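Local coordinates for lipoprotein (Bacteroides vulgatus, PDB 3U6G), which is of unknown function but folds as an immunoglobulin-like beta-sandwich domain of a lipoprotein, and probably belongs to a PLAT/LH2 and C2-like calcium-binding lipoprotein family, at residues His89-Gly94 with Arg103-Tyr108. Residues are numbered along the deposited sequence; the frame is centred on the assembly and turned at random.
Sequences HITVIG and RLEKEY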
loop_
_atom_site.group_PDB
_atom_site.type_symbol
_atom_site.label_atom_id
_atom_site.label_comp_id
_atom_site.label_asym_id
_atom_site.label_seq_id
_atom_site.Cartn_x
_atom_site.Cartn_y
_atom_site.Cartn_z
ATOM N N HIS A 89 16.629 9.377 8.797
ATOM C CA HIS A 89 15.369 9.446 9.497
ATOM C C HIS A 89 14.221 9.695 8.541
ATOM O O HIS A 89 14.298 10.428 7.573
ATOM C CB HIS A 89 15.388 10.418 10.663
ATOM C CG HIS A 89 14.254 10.219 11.620
ATOM N ND1 HIS A 89 14.389 9.524 12.802
ATOM C CD2 HIS A 89 12.961 10.626 11.569
ATOM C CE1 HIS A 89 13.233 9.512 13.439
ATOM N NE2 HIS A 89 12.348 10.164 12.706
ATOM N N ILE A 90 13.158 8.937 8.801
ATOM C CA ILE A 90 11.920 9.006 8.007
ATOM C C ILE A 90 10.782 9.290 8.975
ATOM O O ILE A 90 10.654 8.605 9.990
ATOM C CB ILE A 90 11.605 7.675 7.260
ATOM C CG1 ILE A 90 12.586 7.453 6.108
ATOM C CG2 ILE A 90 10.164 7.667 6.726
ATOM C CD1 ILE A 90 12.300 8.283 4.868
ATOM N N THR A 91 9.986 10.316 8.666
ATOM C CA THR A 91 8.736 10.576 9.368
ATOM C C THR A 91 7.578 10.501 8.373
ATOM O O THR A 91 7.637 11.101 7.301
ATOM C CB THR A 91 8.724 11.958 10.011
ATOM O OG1 THR A 91 9.819 12.076 10.927
ATOM C CG2 THR A 91 7.408 12.202 10.751
ATOM N N VAL A 92 6.552 9.734 8.715
ATOM C CA VAL A 92 5.340 9.660 7.902
ATOM C C VAL A 92 4.150 9.975 8.800
ATOM O O VAL A 92 3.962 9.325 9.829
ATOM C CB VAL A 92 5.154 8.275 7.267
ATOM C CG1 VAL A 92 3.938 8.289 6.344
ATOM C CG2 VAL A 92 6.406 7.854 6.502
ATOM N N ILE A 93 3.369 10.990 8.433
ATOM C CA ILE A 93 2.267 11.453 9.255
ATOM C C ILE A 93 0.990 11.299 8.449
ATOM O O ILE A 93 0.926 11.672 7.280
ATOM C CB ILE A 93 2.420 12.927 9.697
ATOM C CG1 ILE A 93 3.789 13.187 10.323
ATOM C CG2 ILE A 93 1.280 13.307 10.673
ATOM C CD1 ILE A 93 4.114 14.673 10.523
ATOM N N GLY A 94 -0.020 10.725 9.084
ATOM C CA GLY A 94 -1.341 10.572 8.490
ATOM C C GLY A 94 -2.335 11.508 9.157
ATOM O O GLY A 94 -2.367 11.607 10.387
ATOM N N ARG A 103 1.258 8.372 13.128
ATOM C CA ARG A 103 2.573 8.851 12.817
ATOM C C ARG A 103 3.531 7.689 12.944
ATOM O O ARG A 103 3.458 6.914 13.884
ATOM C CB ARG A 103 2.966 9.959 13.804
ATOM C CG ARG A 103 4.445 10.336 13.808
ATOM C CD ARG A 103 4.755 11.385 14.840
ATOM N NE ARG A 103 4.079 12.663 14.598
ATOM C CZ ARG A 103 4.681 13.804 14.270
ATOM N NH1 ARG A 103 5.993 13.867 14.111
ATOM N NH2 ARG A 103 3.956 14.902 14.090
ATOM N N LEU A 104 4.449 7.604 11.999
ATOM C CA LEU A 104 5.542 6.664 12.069
ATOM C C LEU A 104 6.827 7.477 12.101
ATOM O O LEU A 104 7.003 8.419 11.323
ATOM C CB LEU A 104 5.475 5.731 10.866
ATOM C CG LEU A 104 6.655 4.831 10.528
ATOM C CD1 LEU A 104 6.157 3.439 10.169
ATOM C CD2 LEU A 104 7.447 5.454 9.379
ATOM N N GLU A 105 7.709 7.134 13.026
ATOM C CA GLU A 105 9.034 7.713 13.061
ATOM C C GLU A 105 10.028 6.567 13.015
ATOM O O GLU A 105 9.949 5.632 13.799
ATOM C CB GLU A 105 9.228 8.590 14.303
ATOM C CG GLU A 105 9.065 10.091 14.001
ATOM C CD GLU A 105 8.461 10.866 15.131
ATOM O OE1 GLU A 105 8.336 10.336 16.256
ATOM O OE2 GLU A 105 8.108 12.024 14.881
ATOM N N LYS A 106 10.947 6.650 12.061
ATOM C CA LYS A 106 11.910 5.601 11.823
ATOM C C LYS A 106 13.294 6.205 11.745
ATOM O O LYS A 106 13.478 7.290 11.181
ATOM C CB LYS A 106 11.602 4.909 10.498
ATOM C CG LYS A 106 10.276 4.162 10.454
ATOM C CD LYS A 106 10.361 2.874 11.235
ATOM C CE LYS A 106 9.066 2.086 11.189
ATOM N NZ LYS A 106 9.177 0.837 11.983
ATOM N N GLU A 107 14.256 5.480 12.304
ATOM C CA GLU A 107 15.659 5.818 12.198
ATOM C C GLU A 107 16.410 4.586 11.706
ATOM O O GLU A 107 16.276 3.505 12.281
ATOM C CB GLU A 107 16.175 6.181 13.571
ATOM C CG GLU A 107 17.659 6.498 13.618
ATOM C CD GLU A 107 17.945 7.845 13.026
ATOM O OE1 GLU A 107 17.024 8.691 13.083
ATOM O OE2 GLU A 107 19.070 8.077 12.522
ATOM N N TYR A 108 17.187 4.745 10.637
ATOM C CA TYR A 108 17.933 3.630 10.064
ATOM C C TYR A 108 19.409 3.970 10.042
ATOM O O TYR A 108 19.774 5.091 9.720
ATOM C CB TYR A 108 17.461 3.341 8.641
ATOM C CG TYR A 108 15.978 3.076 8.516
ATOM C CD1 TYR A 108 15.446 1.829 8.814
ATOM C CD2 TYR A 108 15.112 4.073 8.077
ATOM C CE1 TYR A 108 14.088 1.580 8.686
ATOM C CE2 TYR A 108 13.753 3.836 7.948
ATOM C CZ TYR A 108 13.246 2.585 8.252
ATOM O OH TYR A 108 11.894 2.338 8.128
#
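The imidazole of His-89 lies with one face over the backbone carbonyl of Lys-106, while its rim meets Glu-107 on the ND1 side and CG of Glu-105 near NE2. The guanidinium of Arg-103 has one face on CD1 of Ile-93, which comes within 3.6 Å of NH2, and takes OE2 of Glu-105 at its edge. Both flat groups sit on one face of an antiparallel beta hairpin, formed by strands 87-96 and 99-109 of the immunoglobulin-like fold. Backbone hydrogen bonds at the pairs Ile-90 with Lys-106 and Val-92 with Leu-104 zip the two strands together; strand 10-18 flanks 89-94 on its other edge.

Side chains alternate, and Ile-90, Val-92, Leu-104 and Lys-106 share one face. There Val-92 and Leu-104 lie side by side, CG2 to CD2 at 3.9 Å, and both rest on Phe-119 of strand 115-122; Ile-90 adds CG1 against the ring edge of Tyr-108, while the end of Lys-106 leads away from strand 89-94. On the other face Arg-103, Glu-105 and Glu-107 pair with Ile-93, Thr-91 and His-89, long enough for Arg-103 to reach Glu-105 and Glu-107 to reach His-89. Arg-103 extends with CG anti to its amide nitrogen (chi1 166°), then bends about CG-CD, laying its head alongside Ile-93. Arg-103 NH1 forms a 2.9 Å salt bridge to OE2 of Glu-105, NH2 another to Glu-100, so two carboxylates probably steady the positive charge and fix the plane. Replacing Ile-93 with an alanine would probably deprive the guanidinium of the apolar surface beneath it, leaving Arg-103 held there mainly by its carboxylates.

Glutamate suits position 107 because its chain, bent at chi2 (75°), brings the carboxylate back to the histidine: ND1 of His-89 donates to OE1 of Glu-107 at 2.8 Å, with the oxygen 1° out of the ring plane.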